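PDB 1VQS: hypothetical protein AGR_L_1239 from Agrobacterium tumefaciens str. C58, which is of unknown function but belongs to the NIPSNAP family and folds as a ferredoxin-like domain of the dimeric alpha-beta barrel clan. Local coordinates for residues B[14-19]-B[104-109]; B[51-56]-B[64-69]. All blocks are in the same frame, centred on the assembly; numbering follows the deposited sequence. Where two conformers were deposited one is given.

Contact 1 of 2, residues B[14-19]-B[104-109]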
loop_
_atom_site.group_PDB
_atom_site.type_symbol
_atom_site.label_atom_id
_atom_site.label_comp_id
_atom_site.label_asym_id
_atom_site.label_seq_id
_atom_site.Cartn_x
_atom_site.Cartn_y
_atom_site.Cartn_z
ATOM N N PHE B 14 23.020 7.058 14.542
ATOM C CA PHE B 14 21.723 6.521 14.098
ATOM C C PHE B 14 21.030 7.610 13.315
ATOM O O PHE B 14 21.080 8.746 13.705
ATOM C CB PHE B 14 20.839 6.147 15.294
ATOM C CG PHE B 14 21.309 4.947 16.055
ATOM C CD1 PHE B 14 22.216 5.075 17.087
ATOM C CD2 PHE B 14 20.840 3.680 15.727
ATOM C CE1 PHE B 14 22.669 3.931 17.794
ATOM C CE2 PHE B 14 21.283 2.553 16.424
ATOM C CZ PHE B 14 22.189 2.686 17.448
ATOM N N TYR B 15 20.393 7.246 12.209
ATOM C CA TYR B 15 19.721 8.208 11.345
ATOM C C TYR B 15 18.228 7.986 11.415
ATOM O O TYR B 15 17.746 6.895 11.089
ATOM C CB TYR B 15 20.261 8.090 9.909
ATOM C CG TYR B 15 21.652 8.649 9.849
ATOM C CD1 TYR B 15 22.749 7.884 10.213
ATOM C CD2 TYR B 15 21.868 9.985 9.511
ATOM C CE1 TYR B 15 24.012 8.435 10.228
ATOM C CE2 TYR B 15 23.136 10.536 9.475
ATOM C CZ TYR B 15 24.211 9.754 9.862
ATOM O OH TYR B 15 25.479 10.322 9.862
ATOM N N GLU B 16 17.496 9.018 11.811
ATOM C CA GLU B 16 16.049 8.970 11.787
ATOM C C GLU B 16 15.567 9.674 10.553
ATOM O O GLU B 16 15.916 10.824 10.312
ATOM C CB GLU B 16 15.444 9.673 12.979
ATOM C CG GLU B 16 13.917 9.567 12.987
ATOM C CD GLU B 16 13.257 10.288 14.152
ATOM O OE1 GLU B 16 13.986 10.886 14.985
ATOM O OE2 GLU B 16 11.990 10.254 14.262
ATOM N N ILE B 17 14.769 8.981 9.747
ATOM C CA ILE B 17 14.185 9.573 8.553
ATOM C C ILE B 17 12.690 9.697 8.803
ATOM O O ILE B 17 12.017 8.704 9.072
ATOM C CB ILE B 17 14.446 8.699 7.321
ATOM C CG1 ILE B 17 15.960 8.516 7.115
ATOM C CG2 ILE B 17 13.753 9.305 6.064
ATOM C CD1 ILE B 17 16.309 7.701 5.862
ATOM N N ARG B 18 12.207 10.943 8.771
ATOM C CA ARG B 18 10.797 11.285 9.009
ATOM C C ARG B 18 10.183 11.706 7.680
ATOM O O ARG B 18 10.716 12.593 7.020
ATOM C CB ARG B 18 10.701 12.415 10.034
ATOM C CG ARG B 18 11.278 12.046 11.369
ATOM C CD ARG B 18 11.122 13.108 12.416
ATOM N NE ARG B 18 9.732 13.356 12.785
ATOM C CZ ARG B 18 9.060 12.728 13.749
ATOM N NH1 ARG B 18 9.585 11.732 14.427
ATOM N NH2 ARG B 18 7.813 13.083 14.016
ATOM N N THR B 19 9.066 11.090 7.305
ATOM C CA THR B 19 8.455 11.313 6.018
ATOM C C THR B 19 7.009 11.712 6.277
ATOM O O THR B 19 6.257 10.979 6.929
ATOM C CB THR B 19 8.513 10.036 5.135
ATOM O OG1 THR B 19 9.885 9.637 4.961
ATOM C CG2 THR B 19 7.891 10.322 3.784
ATOM N N ASN B 104 8.123 7.440 10.653
ATOM C CA ASN B 104 9.551 7.533 10.853
ATOM C C ASN B 104 10.179 6.157 10.862
ATOM O O ASN B 104 9.502 5.156 11.068
ATOM C CB ASN B 104 9.911 8.346 12.107
ATOM C CG ASN B 104 9.370 7.778 13.404
ATOM O OD1 ASN B 104 8.426 6.993 13.424
ATOM N ND2 ASN B 104 9.991 8.193 14.523
ATOM N N LYS B 105 11.471 6.146 10.642
ATOM C CA LYS B 105 12.263 4.912 10.695
ATOM C C LYS B 105 13.648 5.288 11.169
ATOM O O LYS B 105 14.110 6.425 10.988
ATOM C CB LYS B 105 12.323 4.191 9.323
ATOM C CG LYS B 105 12.811 5.011 8.155
ATOM C CD LYS B 105 12.558 4.301 6.820
ATOM C CE LYS B 105 13.025 5.097 5.618
ATOM N NZ LYS B 105 12.535 4.404 4.346
ATOM N N ILE B 106 14.296 4.315 11.805
ATOM C CA ILE B 106 15.701 4.412 12.214
ATOM C C ILE B 106 16.551 3.516 11.320
ATOM O O ILE B 106 16.239 2.350 11.154
ATOM C CB ILE B 106 15.908 4.012 13.683
ATOM C CG1 ILE B 106 15.073 4.924 14.594
ATOM C CG2 ILE B 106 17.413 4.000 14.061
ATOM C CD1 ILE B 106 15.541 6.335 14.707
HETATM N N MSE B 107 17.620 4.081 10.752
HETATM C CA MSE B 107 18.528 3.362 9.888
HETATM C C MSE B 107 19.970 3.579 10.382
HETATM O O MSE B 107 20.249 4.528 11.143
HETATM C CB MSE B 107 18.265 3.786 8.419
HETATM C CG MSE B 107 16.702 3.586 7.909
HETATM SE SE MSE B 107 16.710 3.905 6.101
HETATM C CE MSE B 107 17.316 2.220 5.508
ATOM N N LYS B 108 20.852 2.665 10.007
ATOM C CA LYS B 108 22.265 2.743 10.352
ATOM C C LYS B 108 23.030 3.004 9.074
ATOM O O LYS B 108 22.584 2.623 8.003
ATOM C CB LYS B 108 22.746 1.432 10.959
ATOM C CG LYS B 108 22.245 1.141 12.351
ATOM C CD LYS B 108 23.070 -0.016 12.924
ATOM C CE LYS B 108 22.541 -0.480 14.246
ATOM N NZ LYS B 108 23.368 -1.610 14.729
ATOM N N PRO B 109 24.164 3.696 9.181
ATOM C CA PRO B 109 25.016 3.950 8.009
ATOM C C PRO B 109 25.843 2.733 7.599
ATOM O O PRO B 109 26.447 2.041 8.454
ATOM C CB PRO B 109 25.950 5.051 8.493
ATOM C CG PRO B 109 26.039 4.820 9.982
ATOM C CD PRO B 109 24.698 4.301 10.414
#
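Strands 14-19 and 104-109 run antiparallel with their axes 4.7 Å apart at closest approach, Y15 facing M107 and I17 facing K105 as hydrogen-bonded pairs, while E16 with I106 and R18 with N104 form the non-hydrogen-bonded ones. This is the join between the first and last strands of the ferredoxin-like sheet. The amide of Y15 meets the M107 carbonyl O at 2.9 Å, and M107 N returns a bond to Y15 O. On the face carrying E16, R18, N104 and I106, one carboxylate oxygen is gripped by two donors. E16 reaches across with its chain fully extended, CG anti to the backbone N (chi1 -177°), which brings OE2 to 2.9 Å from N104 ND2 in a nearly straight bond. R18 NH1, from the same strand as E16, forms a salt bridge to that OE2 at 2.8 Å; the two donors approach from opposite faces of the carboxylate plane. The other oxygen, OE1, pairs with R75 of helix 72-84. Farther along this face, I106 lays CD1 against E16 CB at 3.8 Å and offers CG2 to the F14 ring. On the reverse face the methyl CD1 of I17 touches the selenium of M107, a selenomethionine, at 3.8 Å. K105 runs out extended beside I17, and its NZ pairs with E62 of a second subunit. The N104 amide is also engaged by a third subunit, OD1 accepting from G58 N and ND2 donating to E56 O. A buried carboxylate flanked by two arginines and an amide N-H is probably held in its charged form, and donors reaching OE2 from opposite faces, with R75 at OE1, should restrict its rotation.

Contact 2 of 2, residues B[51-56]-B[64-69]; sequences GYFFSE and VHIWAF
F53 N gives its hydrogen to V64 O at 2.8 Å, and V64 N answers with a bond to F53 O, closing a hydrogen-bonded pair of the beta hairpin formed by strands 48-55 and 62-69. Within the chain the hairpin makes up one side of the ferredoxin-like sheet, and strand 48-55 is continued by a strand of a second subunit. Two residues away, I66 N binds G51 O at 3.0 Å, whereas the reverse bond from G51 N to I66 O is weak. Between these pairs sits the non-hydrogen-bonded pair Y52 and H65, whose rings form an offset stack with centroids 4.6 Å apart and planes only 12° from parallel. The backbone of H65 sets CB over the tyrosine face as a CH-pi contact, 3.7 Å from the ring centroid, and the first torsion (chi1 53°, CG between its own N and carbonyl carbon) then lays the imidazole alongside, toward the CE2 side of that ring. The phenol OH is hydrogen-bonded to Y30 OH of helix 27-46, so the stack has a polar tether at its far end. On the opposite face F53 turns its ring edge to I66 CD1, and the ring also meets Y15 of a second subunit. The imidazole is steadied from its own strand: W67 NE1 lies close to the plane of the H65 ring and donates to ND1 at 2.9 Å, a bond that requires ND1 to carry no proton.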
loop_
_atom_site.group_PDB
_atom_site.type_symbol
_atom_site.label_atom_id
_atom_site.label_comp_id
_atom_site.label_asym_id
_atom_site.label_seq_id
_atom_site.Cartn_x
_atom_site.Cartn_y
_atom_site.Cartn_z
ATOM N N GLY B 51 19.383 16.706 6.925
ATOM C CA GLY B 51 18.843 17.221 5.683
ATOM C C GLY B 51 17.348 17.431 5.803
ATOM O O GLY B 51 16.701 16.835 6.660
ATOM N N TYR B 52 16.808 18.311 4.968
ATOM C CA TYR B 52 15.400 18.654 5.034
ATOM C C TYR B 52 14.945 18.926 3.607
ATOM O O TYR B 52 15.388 19.888 2.995
ATOM C CB TYR B 52 15.212 19.878 5.926
ATOM C CG TYR B 52 13.851 19.944 6.631
ATOM C CD1 TYR B 52 12.672 20.123 5.919
ATOM C CD2 TYR B 52 13.767 19.887 8.022
ATOM C CE1 TYR B 52 11.425 20.189 6.571
ATOM C CE2 TYR B 52 12.526 19.953 8.679
ATOM C CZ TYR B 52 11.358 20.106 7.943
ATOM O OH TYR B 52 10.104 20.195 8.570
ATOM N N PHE B 53 14.039 18.090 3.091
ATOM C CA PHE B 53 13.725 18.044 1.660
ATOM C C PHE B 53 12.228 18.073 1.413
ATOM O O PHE B 53 11.437 17.683 2.255
ATOM C CB PHE B 53 14.276 16.760 1.023
ATOM C CG PHE B 53 15.714 16.476 1.381
ATOM C CD1 PHE B 53 16.726 17.165 0.766
ATOM C CD2 PHE B 53 16.059 15.542 2.339
ATOM C CE1 PHE B 53 18.058 16.925 1.077
ATOM C CE2 PHE B 53 17.422 15.310 2.661
ATOM C CZ PHE B 53 18.398 15.997 2.014
ATOM N N PHE B 54 11.886 18.517 0.216
ATOM C CA PHE B 54 10.511 18.476 -0.263
ATOM C C PHE B 54 10.460 17.871 -1.657
ATOM O O PHE B 54 11.442 17.858 -2.383
ATOM C CB PHE B 54 9.836 19.853 -0.238
ATOM C CG PHE B 54 10.473 20.877 -1.098
ATOM C CD1 PHE B 54 11.564 21.611 -0.649
ATOM C CD2 PHE B 54 9.964 21.146 -2.355
ATOM C CE1 PHE B 54 12.121 22.580 -1.445
ATOM C CE2 PHE B 54 10.528 22.106 -3.166
ATOM C CZ PHE B 54 11.608 22.817 -2.713
ATOM N N SER B 55 9.331 17.255 -2.002
ATOM C CA SER B 55 9.322 16.421 -3.197
ATOM C C SER B 55 9.191 17.207 -4.513
ATOM O O SER B 55 8.531 18.237 -4.575
ATOM C CB SER B 55 8.289 15.283 -3.081
ATOM O OG SER B 55 7.005 15.704 -2.682
ATOM N N GLU B 56 9.836 16.666 -5.555
ATOM C CA GLU B 56 9.809 17.153 -6.924
ATOM C C GLU B 56 9.322 16.091 -7.913
ATOM O O GLU B 56 8.457 16.374 -8.737
ATOM C CB GLU B 56 11.213 17.610 -7.341
ATOM C CG GLU B 56 11.335 18.058 -8.803
ATOM C CD GLU B 56 10.380 19.207 -9.162
ATOM O OE1 GLU B 56 10.091 20.043 -8.285
ATOM O OE2 GLU B 56 9.919 19.292 -10.325
ATOM N N VAL B 64 10.604 15.190 3.662
ATOM C CA VAL B 64 11.474 14.221 4.321
ATOM C C VAL B 64 12.523 14.973 5.089
ATOM O O VAL B 64 13.186 15.842 4.533
ATOM C CB VAL B 64 12.162 13.332 3.325
ATOM C CG1 VAL B 64 13.275 12.491 4.002
ATOM C CG2 VAL B 64 11.172 12.406 2.651
ATOM N N HIS B 65 12.660 14.689 6.375
ATOM C CA HIS B 65 13.759 15.272 7.120
ATOM C C HIS B 65 14.469 14.194 7.910
ATOM O O HIS B 65 13.867 13.192 8.281
ATOM C CB HIS B 65 13.371 16.511 7.953
ATOM C CG HIS B 65 12.210 16.347 8.892
ATOM N ND1 HIS B 65 12.333 16.411 10.269
ATOM C CD2 HIS B 65 10.890 16.229 8.643
ATOM C CE1 HIS B 65 11.139 16.312 10.815
ATOM N NE2 HIS B 65 10.244 16.199 9.857
ATOM N N ILE B 66 15.777 14.398 8.074
ATOM C CA ILE B 66 16.673 13.417 8.606
ATOM C C ILE B 66 17.483 14.031 9.737
ATOM O O ILE B 66 18.027 15.141 9.607
ATOM C CB ILE B 66 17.624 12.948 7.532
ATOM C CG1 ILE B 66 16.847 12.472 6.308
ATOM C CG2 ILE B 66 18.532 11.895 8.093
ATOM C CD1 ILE B 66 17.702 11.885 5.220
ATOM N N TRP B 67 17.581 13.290 10.843
ATOM C CA TRP B 67 18.296 13.715 12.038
ATOM C C TRP B 67 19.268 12.614 12.423
ATOM O O TRP B 67 18.955 11.437 12.234
ATOM C CB TRP B 67 17.299 13.913 13.193
ATOM C CG TRP B 67 16.318 14.985 12.918
ATOM C CD1 TRP B 67 15.134 14.863 12.224
ATOM C CD2 TRP B 67 16.434 16.373 13.270
ATOM N NE1 TRP B 67 14.518 16.088 12.130
ATOM C CE2 TRP B 67 15.274 17.019 12.789
ATOM C CE3 TRP B 67 17.382 17.121 13.973
ATOM C CZ2 TRP B 67 15.049 18.383 12.972
ATOM C CZ3 TRP B 67 17.142 18.488 14.162
ATOM C CH2 TRP B 67 15.972 19.088 13.661
ATOM N N ALA B 68 20.413 12.981 13.003
ATOM C CA ALA B 68 21.433 12.018 13.486
ATOM C C ALA B 68 21.479 12.060 14.994
ATOM O O ALA B 68 21.461 13.149 15.569
ATOM C CB ALA B 68 22.803 12.393 12.965
ATOM N N PHE B 69 21.563 10.872 15.611
ATOM C CA PHE B 69 21.645 10.719 17.079
ATOM C C PHE B 69 22.749 9.752 17.470
ATOM O O PHE B 69 22.997 8.772 16.753
ATOM C CB PHE B 69 20.316 10.178 17.617
ATOM C CG PHE B 69 19.147 11.074 17.350
ATOM C CD1 PHE B 69 18.961 12.196 18.117
ATOM C CD2 PHE B 69 18.237 10.804 16.346
ATOM C CE1 PHE B 69 17.886 13.051 17.884
ATOM C CE2 PHE B 69 17.174 11.656 16.105
ATOM C CZ PHE B 69 16.989 12.773 16.887
#

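In the fold
Contacts 1 and 2 are the two outer strand pairings of the four-stranded antiparallel sheet within the chain, their centres about 10 Å apart; strands 14-22 and 62-69 form the seam between them. Backbone bonds sew that seam: F14 N lies 2.8 Å from F69 O, and R18 N stands equally close to H65 O. Side chains follow, with E16 OE1 packed 3.5 Å from F69 CE2. The pair illustrates how a strand order of 2-3-1-4 sets the pair of first and last strands beside a local hairpin. Both contacts also reach the second subunit, where strand 99-109 of one copy pairs with strand 48-55 of the other, continuing the sheet across the interface, consistent with the dimeric barrel clan.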